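Long-range contacts in extracellular solute-binding protein family 1 (PDB 5IXP), which probably captures an as yet unidentified solute outside the cell and delivers it to an ABC transporter: residues W144-K155 with Q203-L212; D165-A173 with N360-D371. All coordinates share one frame; numbering follows the deposited sequence. Where two conformers were deposited one is given.

Contact 1. Residues W144-K155 with Q203-L212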
loop_
_atom_site.group_PDB
_atom_site.type_symbol
_atom_site.label_atom_id
_atom_site.label_comp_id
_atom_site.label_asym_id
_atom_site.label_seq_id
_atom_site.Cartn_x
_atom_site.Cartn_y
_atom_site.Cartn_z
ATOM N N TRP A 144 -1.079 -5.207 17.944
ATOM C CA TRP A 144 0.227 -5.782 17.641
ATOM C C TRP A 144 0.773 -6.574 18.821
ATOM O O TRP A 144 1.424 -7.609 18.635
ATOM C CB TRP A 144 1.197 -4.682 17.200
ATOM C CG TRP A 144 0.804 -4.155 15.856
ATOM C CD1 TRP A 144 0.168 -2.971 15.577
ATOM C CD2 TRP A 144 0.957 -4.833 14.607
ATOM N NE1 TRP A 144 -0.062 -2.868 14.225
ATOM C CE2 TRP A 144 0.408 -4.000 13.607
ATOM C CE3 TRP A 144 1.506 -6.068 14.235
ATOM C CZ2 TRP A 144 0.400 -4.361 12.252
ATOM C CZ3 TRP A 144 1.495 -6.430 12.898
ATOM C CH2 TRP A 144 0.951 -5.578 11.918
ATOM N N THR A 145 0.501 -6.123 20.042
ATOM C CA THR A 145 0.942 -6.884 21.209
ATOM C C THR A 145 0.367 -8.299 21.179
ATOM O O THR A 145 1.086 -9.281 21.396
ATOM C CB THR A 145 0.541 -6.146 22.484
ATOM O OG1 THR A 145 1.213 -4.881 22.522
ATOM C CG2 THR A 145 0.940 -6.950 23.712
ATOM N N SER A 146 -0.926 -8.422 20.868
ATOM C CA SER A 146 -1.546 -9.743 20.757
ATOM C C SER A 146 -0.982 -10.533 19.579
ATOM O O SER A 146 -0.826 -11.758 19.662
ATOM C CB SER A 146 -3.060 -9.597 20.620
ATOM O OG SER A 146 -3.607 -8.942 21.752
ATOM N N TYR A 147 -0.696 -9.853 18.466
ATOM C CA TYR A 147 -0.082 -10.522 17.320
ATOM C C TYR A 147 1.263 -11.146 17.696
ATOM O O TYR A 147 1.530 -12.316 17.387
ATOM C CB TYR A 147 0.067 -9.515 16.176
ATOM C CG TYR A 147 0.785 -10.021 14.949
ATOM C CD1 TYR A 147 0.125 -10.811 14.004
ATOM C CD2 TYR A 147 2.111 -9.688 14.722
ATOM C CE1 TYR A 147 0.784 -11.262 12.855
ATOM C CE2 TYR A 147 2.778 -10.126 13.588
ATOM C CZ TYR A 147 2.112 -10.910 12.663
ATOM O OH TYR A 147 2.785 -11.327 11.552
ATOM N N PHE A 148 2.124 -10.385 18.376
ATOM C CA PHE A 148 3.426 -10.930 18.763
ATOM C C PHE A 148 3.293 -11.984 19.858
ATOM O O PHE A 148 4.036 -12.972 19.867
ATOM C CB PHE A 148 4.359 -9.800 19.200
ATOM C CG PHE A 148 4.702 -8.835 18.079
ATOM C CD1 PHE A 148 5.209 -9.303 16.869
ATOM C CD2 PHE A 148 4.491 -7.472 18.231
ATOM C CE1 PHE A 148 5.518 -8.416 15.825
ATOM C CE2 PHE A 148 4.788 -6.580 17.197
ATOM C CZ PHE A 148 5.308 -7.046 15.991
ATOM N N ALA A 149 2.366 -11.787 20.796
ATOM C CA ALA A 149 2.137 -12.811 21.811
ATOM C C ALA A 149 1.707 -14.128 21.172
ATOM O O ALA A 149 2.187 -15.198 21.563
ATOM C CB ALA A 149 1.091 -12.330 22.818
ATOM N N ALA A 150 0.803 -14.073 20.188
ATOM C CA ALA A 150 0.441 -15.287 19.463
ATOM C C ALA A 150 1.650 -15.863 18.736
ATOM O O ALA A 150 1.814 -17.084 18.654
ATOM C CB ALA A 150 -0.694 -15.000 18.475
ATOM N N GLY A 151 2.512 -14.998 18.204
ATOM C CA GLY A 151 3.713 -15.488 17.543
ATOM C C GLY A 151 4.655 -16.218 18.485
ATOM O O GLY A 151 5.277 -17.213 18.109
ATOM N N ARG A 152 4.799 -15.714 19.709
ATOM C CA ARG A 152 5.652 -16.398 20.678
ATOM C C ARG A 152 5.052 -17.737 21.082
ATOM O O ARG A 152 5.776 -18.732 21.217
ATOM C CB ARG A 152 5.884 -15.502 21.894
ATOM C CG ARG A 152 6.708 -14.265 21.556
ATOM C CD ARG A 152 7.181 -13.537 22.788
ATOM N NE ARG A 152 6.065 -13.239 23.686
ATOM C CZ ARG A 152 5.329 -12.135 23.626
ATOM N NH1 ARG A 152 5.585 -11.207 22.704
ATOM N NH2 ARG A 152 4.335 -11.959 24.490
ATOM N N ARG A 153 3.731 -17.775 21.284
ATOM C CA ARG A 153 3.040 -19.039 21.508
ATOM C C ARG A 153 3.298 -20.006 20.358
ATOM O O ARG A 153 3.636 -21.178 20.576
ATOM C CB ARG A 153 1.542 -18.770 21.686
ATOM C CG ARG A 153 0.664 -19.999 21.623
ATOM C CD ARG A 153 -0.829 -19.653 21.647
ATOM N NE ARG A 153 -1.634 -20.826 21.310
ATOM C CZ ARG A 153 -2.961 -20.835 21.210
ATOM N NH1 ARG A 153 -3.659 -19.724 21.413
ATOM N NH2 ARG A 153 -3.591 -21.962 20.895
ATOM N N PHE A 154 3.142 -19.524 19.122
ATOM C CA PHE A 154 3.439 -20.330 17.941
ATOM C C PHE A 154 4.880 -20.815 17.954
ATOM O O PHE A 154 5.149 -22.006 17.760
ATOM C CB PHE A 154 3.163 -19.512 16.668
ATOM C CG PHE A 154 3.553 -20.215 15.388
ATOM C CD1 PHE A 154 2.654 -21.055 14.742
ATOM C CD2 PHE A 154 4.809 -20.029 14.824
ATOM C CE1 PHE A 154 3.004 -21.710 13.566
ATOM C CE2 PHE A 154 5.168 -20.679 13.652
ATOM C CZ PHE A 154 4.262 -21.519 13.020
ATOM N N LYS A 155 5.824 -19.894 18.161
ATOM C CA LYS A 155 7.240 -20.231 18.062
ATOM C C LYS A 155 7.629 -21.291 19.082
ATOM O O LYS A 155 8.461 -22.165 18.797
ATOM C CB LYS A 155 8.079 -18.969 18.254
ATOM C CG LYS A 155 9.546 -19.149 17.960
ATOM C CD LYS A 155 9.752 -19.539 16.519
ATOM C CE LYS A 155 11.224 -19.744 16.217
ATOM N NZ LYS A 155 11.417 -20.942 15.362
ATOM N N GLN A 203 9.458 -2.966 19.975
ATOM C CA GLN A 203 8.572 -4.127 19.963
ATOM C C GLN A 203 8.923 -5.087 18.828
ATOM O O GLN A 203 8.875 -6.311 19.007
ATOM C CB GLN A 203 7.118 -3.664 19.870
ATOM C CG GLN A 203 6.098 -4.754 20.097
ATOM C CD GLN A 203 4.693 -4.194 20.306
ATOM O OE1 GLN A 203 4.378 -3.097 19.846
ATOM N NE2 GLN A 203 3.853 -4.941 21.019
ATOM N N ILE A 204 9.274 -4.559 17.650
ATOM C CA ILE A 204 9.673 -5.436 16.555
ATOM C C ILE A 204 11.028 -6.065 16.837
ATOM O O ILE A 204 11.243 -7.249 16.553
ATOM C CB ILE A 204 9.682 -4.668 15.224
ATOM C CG1 ILE A 204 8.287 -4.141 14.947
ATOM C CG2 ILE A 204 10.146 -5.572 14.075
ATOM C CD1 ILE A 204 8.235 -3.253 13.731
ATOM N N VAL A 205 11.973 -5.285 17.370
ATOM C CA VAL A 205 13.268 -5.859 17.725
ATOM C C VAL A 205 13.088 -6.989 18.733
ATOM O O VAL A 205 13.695 -8.060 18.603
ATOM C CB VAL A 205 14.218 -4.768 18.251
ATOM C CG1 VAL A 205 15.444 -5.396 18.893
ATOM C CG2 VAL A 205 14.632 -3.837 17.106
ATOM N N ALA A 206 12.226 -6.788 19.733
ATOM C CA ALA A 206 11.995 -7.854 20.702
ATOM C C ALA A 206 11.431 -9.095 20.020
ATOM O O ALA A 206 11.798 -10.223 20.366
ATOM C CB ALA A 206 11.069 -7.369 21.816
ATOM N N ALA A 207 10.552 -8.906 19.030
ATOM C CA ALA A 207 10.039 -10.040 18.269
ATOM C C ALA A 207 11.164 -10.775 17.542
ATOM O O ALA A 207 11.184 -12.014 17.515
ATOM C CB ALA A 207 8.974 -9.567 17.274
ATOM N N THR A 208 12.106 -10.037 16.938
ATOM C CA THR A 208 13.224 -10.703 16.271
ATOM C C THR A 208 14.078 -11.460 17.277
ATOM O O THR A 208 14.554 -12.563 16.992
ATOM C CB THR A 208 14.094 -9.710 15.484
ATOM O OG1 THR A 208 14.800 -8.831 16.377
ATOM C CG2 THR A 208 13.258 -8.894 14.499
ATOM N N GLU A 209 14.276 -10.887 18.464
ATOM C CA GLU A 209 15.030 -11.601 19.491
ATOM C C GLU A 209 14.299 -12.853 19.953
ATOM O O GLU A 209 14.931 -13.800 20.435
ATOM C CB GLU A 209 15.312 -10.678 20.671
ATOM C CG GLU A 209 16.251 -9.547 20.330
ATOM C CD GLU A 209 16.339 -8.514 21.427
ATOM O OE1 GLU A 209 15.490 -8.547 22.348
ATOM O OE2 GLU A 209 17.261 -7.673 21.365
ATOM N N ASP A 210 12.980 -12.881 19.824
ATOM C CA ASP A 210 12.199 -14.054 20.178
ATOM C C ASP A 210 12.070 -15.042 19.024
ATOM O O ASP A 210 11.321 -16.015 19.143
ATOM C CB ASP A 210 10.814 -13.633 20.676
ATOM C CG ASP A 210 10.879 -12.824 21.965
ATOM O OD1 ASP A 210 11.847 -13.014 22.732
ATOM O OD2 ASP A 210 9.965 -12.004 22.213
ATOM N N GLY A 211 12.789 -14.821 17.922
ATOM C CA GLY A 211 12.778 -15.755 16.814
ATOM C C GLY A 211 11.568 -15.661 15.918
ATOM O O GLY A 211 11.298 -16.591 15.151
ATOM N N LEU A 212 10.827 -14.557 15.976
ATOM C CA LEU A 212 9.576 -14.464 15.232
ATOM C C LEU A 212 9.775 -14.121 13.763
ATOM O O LEU A 212 8.828 -14.269 12.984
ATOM C CB LEU A 212 8.655 -13.431 15.885
ATOM C CG LEU A 212 7.688 -13.934 16.970
ATOM C CD1 LEU A 212 8.284 -14.979 17.874
ATOM C CD2 LEU A 212 7.107 -12.784 17.775
HETATM O O HOH W 1 7.876 -10.850 21.087
#
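A Schellman motif ends helix 195-209 where it lies against helix 144-157, and Leu-212, just past the turn, packs on Phe-148 and Gly-151. The two helix segments run almost parallel, with axes 10.8 Å apart. Phe-148 packs between the helices. Its CD1 lies 3.8 Å from Ala-207 CB, and its CD2 lies 3.7 Å from Gln-203 CG. The Phe-148 CG is anti to its carbonyl carbon (chi1 -65°), which points the ring at the neighbouring helix. The extended Gln-203 chain crosses the ring at a slant, the amide and ring planes 51° apart. Its amide NE2 donates to Thr-145 OG1 at 3.0 Å; the acceptor is close to the amide plane, but the bond is bent, at 143°. An alanine at Gln-203 is likely to leave Thr-145 OG1 without this donor and open a gap beside Phe-148. Leu-212 CD2 reaches Phe-148 O at 3.7 Å, while its CD1 rests on Gly-151, where a side chain would crowd the leucine. At the outer end, Asp-210 OD2 touches Arg-152 CD at 3.2 Å. Their charged groups are linked through a water, held by Arg-152 NH1 and Asp-210 OD2. Lys-155 lays CE 3.3 Å from Gly-211 O, and its NZ is bound by Ser-161 and Met-158 carbonyls. Gly-211, with positive phi, is the C-prime residue, as is typical of a Schellman helix end.

Contact 2. Residues D165-A173 with N360-D371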
loop_
_atom_site.group_PDB
_atom_site.type_symbol
_atom_site.label_atom_id
_atom_site.label_comp_id
_atom_site.label_asym_id
_atom_site.label_seq_id
_atom_site.Cartn_x
_atom_site.Cartn_y
_atom_site.Cartn_z
ATOM N N ASP A 165 7.566 -12.909 7.822
ATOM C CA ASP A 165 8.675 -13.032 6.882
ATOM C C ASP A 165 9.844 -12.101 7.217
ATOM O O ASP A 165 10.999 -12.524 7.130
ATOM C CB ASP A 165 8.188 -12.809 5.442
ATOM C CG ASP A 165 7.507 -11.459 5.238
ATOM O OD1 ASP A 165 6.910 -10.916 6.189
ATOM O OD2 ASP A 165 7.556 -10.946 4.107
ATOM N N SER A 166 9.601 -10.838 7.584
ATOM C CA SER A 166 10.724 -9.951 7.892
ATOM C C SER A 166 10.310 -8.874 8.883
ATOM O O SER A 166 9.139 -8.486 8.962
ATOM C CB SER A 166 11.315 -9.285 6.629
ATOM O OG SER A 166 10.451 -8.300 6.061
ATOM N N ALA A 167 11.297 -8.394 9.646
ATOM C CA ALA A 167 11.064 -7.268 10.543
ATOM C C ALA A 167 10.650 -6.023 9.768
ATOM O O ALA A 167 9.795 -5.256 10.225
ATOM C CB ALA A 167 12.321 -6.988 11.374
ATOM N N VAL A 168 11.248 -5.802 8.594
ATOM C CA VAL A 168 10.985 -4.570 7.848
ATOM C C VAL A 168 9.521 -4.494 7.426
ATOM O O VAL A 168 8.871 -3.454 7.586
ATOM C CB VAL A 168 11.934 -4.450 6.640
ATOM C CG1 VAL A 168 11.439 -3.378 5.664
ATOM C CG2 VAL A 168 13.335 -4.092 7.113
ATOM N N LEU A 169 8.969 -5.583 6.882
ATOM C CA LEU A 169 7.564 -5.500 6.469
ATOM C C LEU A 169 6.636 -5.333 7.670
ATOM O O LEU A 169 5.609 -4.652 7.566
ATOM C CB LEU A 169 7.152 -6.713 5.632
ATOM C CG LEU A 169 7.674 -6.754 4.187
ATOM C CD1 LEU A 169 6.923 -7.794 3.354
ATOM C CD2 LEU A 169 7.594 -5.385 3.525
ATOM N N THR A 170 6.984 -5.921 8.820
ATOM C CA THR A 170 6.201 -5.674 10.026
ATOM C C THR A 170 6.290 -4.207 10.437
ATOM O O THR A 170 5.293 -3.605 10.863
ATOM C CB THR A 170 6.676 -6.586 11.162
ATOM O OG1 THR A 170 6.683 -7.950 10.718
ATOM C CG2 THR A 170 5.764 -6.452 12.384
ATOM N N TRP A 171 7.479 -3.618 10.305
ATOM C CA TRP A 171 7.664 -2.192 10.558
ATOM C C TRP A 171 6.792 -1.345 9.647
ATOM O O TRP A 171 6.152 -0.386 10.100
ATOM C CB TRP A 171 9.138 -1.830 10.366
ATOM C CG TRP A 171 9.450 -0.345 10.235
ATOM C CD1 TRP A 171 9.473 0.401 9.082
ATOM C CD2 TRP A 171 9.821 0.545 11.293
ATOM N NE1 TRP A 171 9.825 1.704 9.366
ATOM C CE2 TRP A 171 10.047 1.818 10.714
ATOM C CE3 TRP A 171 9.970 0.394 12.674
ATOM C CZ2 TRP A 171 10.417 2.932 11.475
ATOM C CZ3 TRP A 171 10.344 1.504 13.429
ATOM C CH2 TRP A 171 10.560 2.755 12.827
ATOM N N GLU A 172 6.788 -1.656 8.349
ATOM C CA GLU A 172 5.936 -0.910 7.428
ATOM C C GLU A 172 4.486 -0.952 7.887
ATOM O O GLU A 172 3.794 0.076 7.889
ATOM C CB GLU A 172 6.063 -1.475 6.014
ATOM C CG GLU A 172 7.443 -1.288 5.398
ATOM C CD GLU A 172 7.720 0.178 5.068
ATOM O OE1 GLU A 172 7.272 0.656 3.998
ATOM O OE2 GLU A 172 8.348 0.866 5.893
ATOM N N ALA A 173 4.021 -2.129 8.305
ATOM C CA ALA A 173 2.629 -2.273 8.720
ATOM C C ALA A 173 2.332 -1.430 9.953
ATOM O O ALA A 173 1.317 -0.724 9.998
ATOM C CB ALA A 173 2.307 -3.743 8.976
ATOM N N ASN A 360 12.396 7.099 5.767
ATOM C CA ASN A 360 11.981 5.737 6.071
ATOM C C ASN A 360 13.020 4.720 5.618
ATOM O O ASN A 360 13.213 3.696 6.280
ATOM C CB ASN A 360 10.631 5.431 5.428
ATOM C CG ASN A 360 10.056 4.132 5.927
ATOM O OD1 ASN A 360 9.876 3.963 7.129
ATOM N ND2 ASN A 360 9.771 3.201 5.012
ATOM N N GLN A 361 13.708 4.999 4.507
ATOM C CA GLN A 361 14.701 4.067 3.983
ATOM C C GLN A 361 15.840 3.848 4.973
ATOM O O GLN A 361 16.337 2.724 5.118
ATOM C CB GLN A 361 15.235 4.584 2.644
ATOM C CG GLN A 361 16.150 3.615 1.920
ATOM C CD GLN A 361 16.595 4.122 0.556
ATOM O OE1 GLN A 361 15.792 4.632 -0.231
ATOM N NE2 GLN A 361 17.884 3.986 0.272
ATOM N N VAL A 362 16.273 4.902 5.669
ATOM C CA VAL A 362 17.370 4.721 6.618
ATOM C C VAL A 362 16.896 3.904 7.817
ATOM O O VAL A 362 17.648 3.078 8.349
ATOM C CB VAL A 362 18.011 6.063 7.034
ATOM C CG1 VAL A 362 18.096 7.028 5.858
ATOM C CG2 VAL A 362 17.328 6.692 8.231
ATOM N N PHE A 363 15.634 4.078 8.235
ATOM C CA PHE A 363 15.125 3.282 9.349
ATOM C C PHE A 363 14.967 1.819 8.958
ATOM O O PHE A 363 15.295 0.923 9.746
ATOM C CB PHE A 363 13.798 3.845 9.862
ATOM C CG PHE A 363 13.956 5.021 10.783
ATOM C CD1 PHE A 363 14.211 4.828 12.135
ATOM C CD2 PHE A 363 13.865 6.318 10.297
ATOM C CE1 PHE A 363 14.363 5.904 12.991
ATOM C CE2 PHE A 363 14.015 7.403 11.146
ATOM C CZ PHE A 363 14.264 7.194 12.499
ATOM N N THR A 364 14.471 1.546 7.749
ATOM C CA THR A 364 14.275 0.152 7.374
ATOM C C THR A 364 15.602 -0.538 7.090
ATOM O O THR A 364 15.749 -1.732 7.381
ATOM C CB THR A 364 13.334 0.025 6.167
ATOM O OG1 THR A 364 13.856 0.748 5.044
ATOM C CG2 THR A 364 11.943 0.551 6.514
ATOM N N GLU A 365 16.582 0.189 6.539
ATOM C CA GLU A 365 17.913 -0.392 6.386
ATOM C C GLU A 365 18.483 -0.766 7.744
ATOM O O GLU A 365 19.041 -1.858 7.915
ATOM C CB GLU A 365 18.854 0.578 5.655
ATOM C CG GLU A 365 18.552 0.705 4.159
ATOM C CD GLU A 365 19.380 1.767 3.457
ATOM O OE1 GLU A 365 20.189 2.446 4.123
ATOM O OE2 GLU A 365 19.215 1.927 2.227
ATOM N N ALA A 366 18.321 0.120 8.731
ATOM C CA ALA A 366 18.822 -0.169 10.069
ATOM C C ALA A 366 18.104 -1.369 10.674
ATOM O O ALA A 366 18.738 -2.248 11.271
ATOM C CB ALA A 366 18.671 1.064 10.961
ATOM N N LEU A 367 16.779 -1.428 10.527
ATOM C CA LEU A 367 16.044 -2.547 11.100
ATOM C C LEU A 367 16.435 -3.862 10.426
ATOM O O LEU A 367 16.538 -4.897 11.094
ATOM C CB LEU A 367 14.540 -2.295 11.000
ATOM C CG LEU A 367 13.655 -3.359 11.651
ATOM C CD1 LEU A 367 14.046 -3.578 13.109
ATOM C CD2 LEU A 367 12.189 -2.945 11.534
ATOM N N ALA A 368 16.683 -3.833 9.111
ATOM C CA ALA A 368 17.126 -5.036 8.416
ATOM C C ALA A 368 18.476 -5.509 8.943
ATOM O O ALA A 368 18.716 -6.716 9.058
ATOM C CB ALA A 368 17.197 -4.786 6.907
ATOM N N ARG A 369 19.376 -4.574 9.263
ATOM C CA ARG A 369 20.666 -4.970 9.827
ATOM C C ARG A 369 20.488 -5.664 11.173
ATOM O O ARG A 369 21.179 -6.645 11.467
ATOM C CB ARG A 369 21.589 -3.758 9.954
ATOM C CG ARG A 369 22.092 -3.215 8.604
ATOM C CD ARG A 369 23.220 -2.201 8.785
ATOM N NE ARG A 369 22.831 -1.052 9.607
ATOM C CZ ARG A 369 22.308 0.077 9.134
ATOM N NH1 ARG A 369 22.082 0.228 7.829
ATOM N NH2 ARG A 369 22.003 1.062 9.974
ATOM N N VAL A 370 19.554 -5.185 11.998
ATOM C CA VAL A 370 19.244 -5.876 13.250
ATOM C C VAL A 370 18.661 -7.252 12.965
ATOM O O VAL A 370 19.072 -8.256 13.560
ATOM C CB VAL A 370 18.280 -5.047 14.112
ATOM C CG1 VAL A 370 17.934 -5.817 15.376
ATOM C CG2 VAL A 370 18.891 -3.702 14.455
ATOM N N ASP A 371 17.672 -7.305 12.067
ATOM C CA ASP A 371 17.000 -8.557 11.741
ATOM C C ASP A 371 17.998 -9.608 11.280
ATOM O O ASP A 371 17.903 -10.777 11.671
ATOM C CB ASP A 371 15.941 -8.283 10.665
ATOM C CG ASP A 371 14.859 -9.361 10.572
ATOM O OD1 ASP A 371 14.671 -10.159 11.516
ATOM O OD2 ASP A 371 14.160 -9.376 9.538
HETATM O O HOH W 2 13.936 -7.036 8.076
#
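Trp-171 of helix 167-175 enters a hole formed by Asn-360, Phe-363, Thr-364 and Leu-367 of helix 356-371. Its CB lies 3.5 Å from Leu-367 CD2. With CG anti to the backbone N (chi1 165°), the indole extends across the partner helix. Trp-171 CG lies beside Leu-367 CD2, and Trp-171 CD1 meets Thr-364 CG2 at 3.6 Å. Trp-171 NE1 then donates to Asn-360 OD1 at 3.2 Å, nearly straight at 173°. The acceptor lies in the indole plane, at the ring edge. Trp-171 CZ2, on the six-membered ring, rests against Phe-363 CB at 3.9 Å. The indole and the Phe-363 ring lie at similar tilt but are displaced, with little face-to-face overlap. This is knob-into-hole packing between two helices of the solute-binding protein fold, whose short segments cross at 140°. Asn-360 OD1 also bonds Tyr-182 OH, while its ND2 donates to Glu-172 OE2 at 2.9 Å, on the syn side of the carboxylate. These bonds at OD1 and ND2 fix the amide at both ends. Arg-175 in turn holds Glu-172 OE2 by a salt bridge. Val-168 sets CG2 3.4 Å from Thr-364 O and also packs on Ala-368 CB. At the start of helix 167-175, Asp-371 OD2 accepts from Ala-167 N at 3.0 Å, met from above the carboxylate plane. A water joins OD2 to Val-168 N as well. Asp-371 OD1 is held by Ser-213 OG.

Contact 2 is buried, whereas contact 1 is partly buried and has exposed residues along one border. Their centres are 15 Å apart, and their segments alternate along the chain. Helix 167-175, one side of contact 2, also packs against both helices of contact 1: Phe-148 CZ meets Thr-170 CG2 at 3.7 Å, and Ile-204 CD1 packs on Trp-171 CA at 3.4 Å. Helix 195-209 also reaches helix 356-371, through Thr-208 and Asp-371. Contact 1 has one direct side-chain hydrogen bond across it, and a water-bridged charge pair at its exposed edge. Contact 2 has three direct hydrogen bonds, from indole, amide and backbone N-H groups, beside its apolar packing.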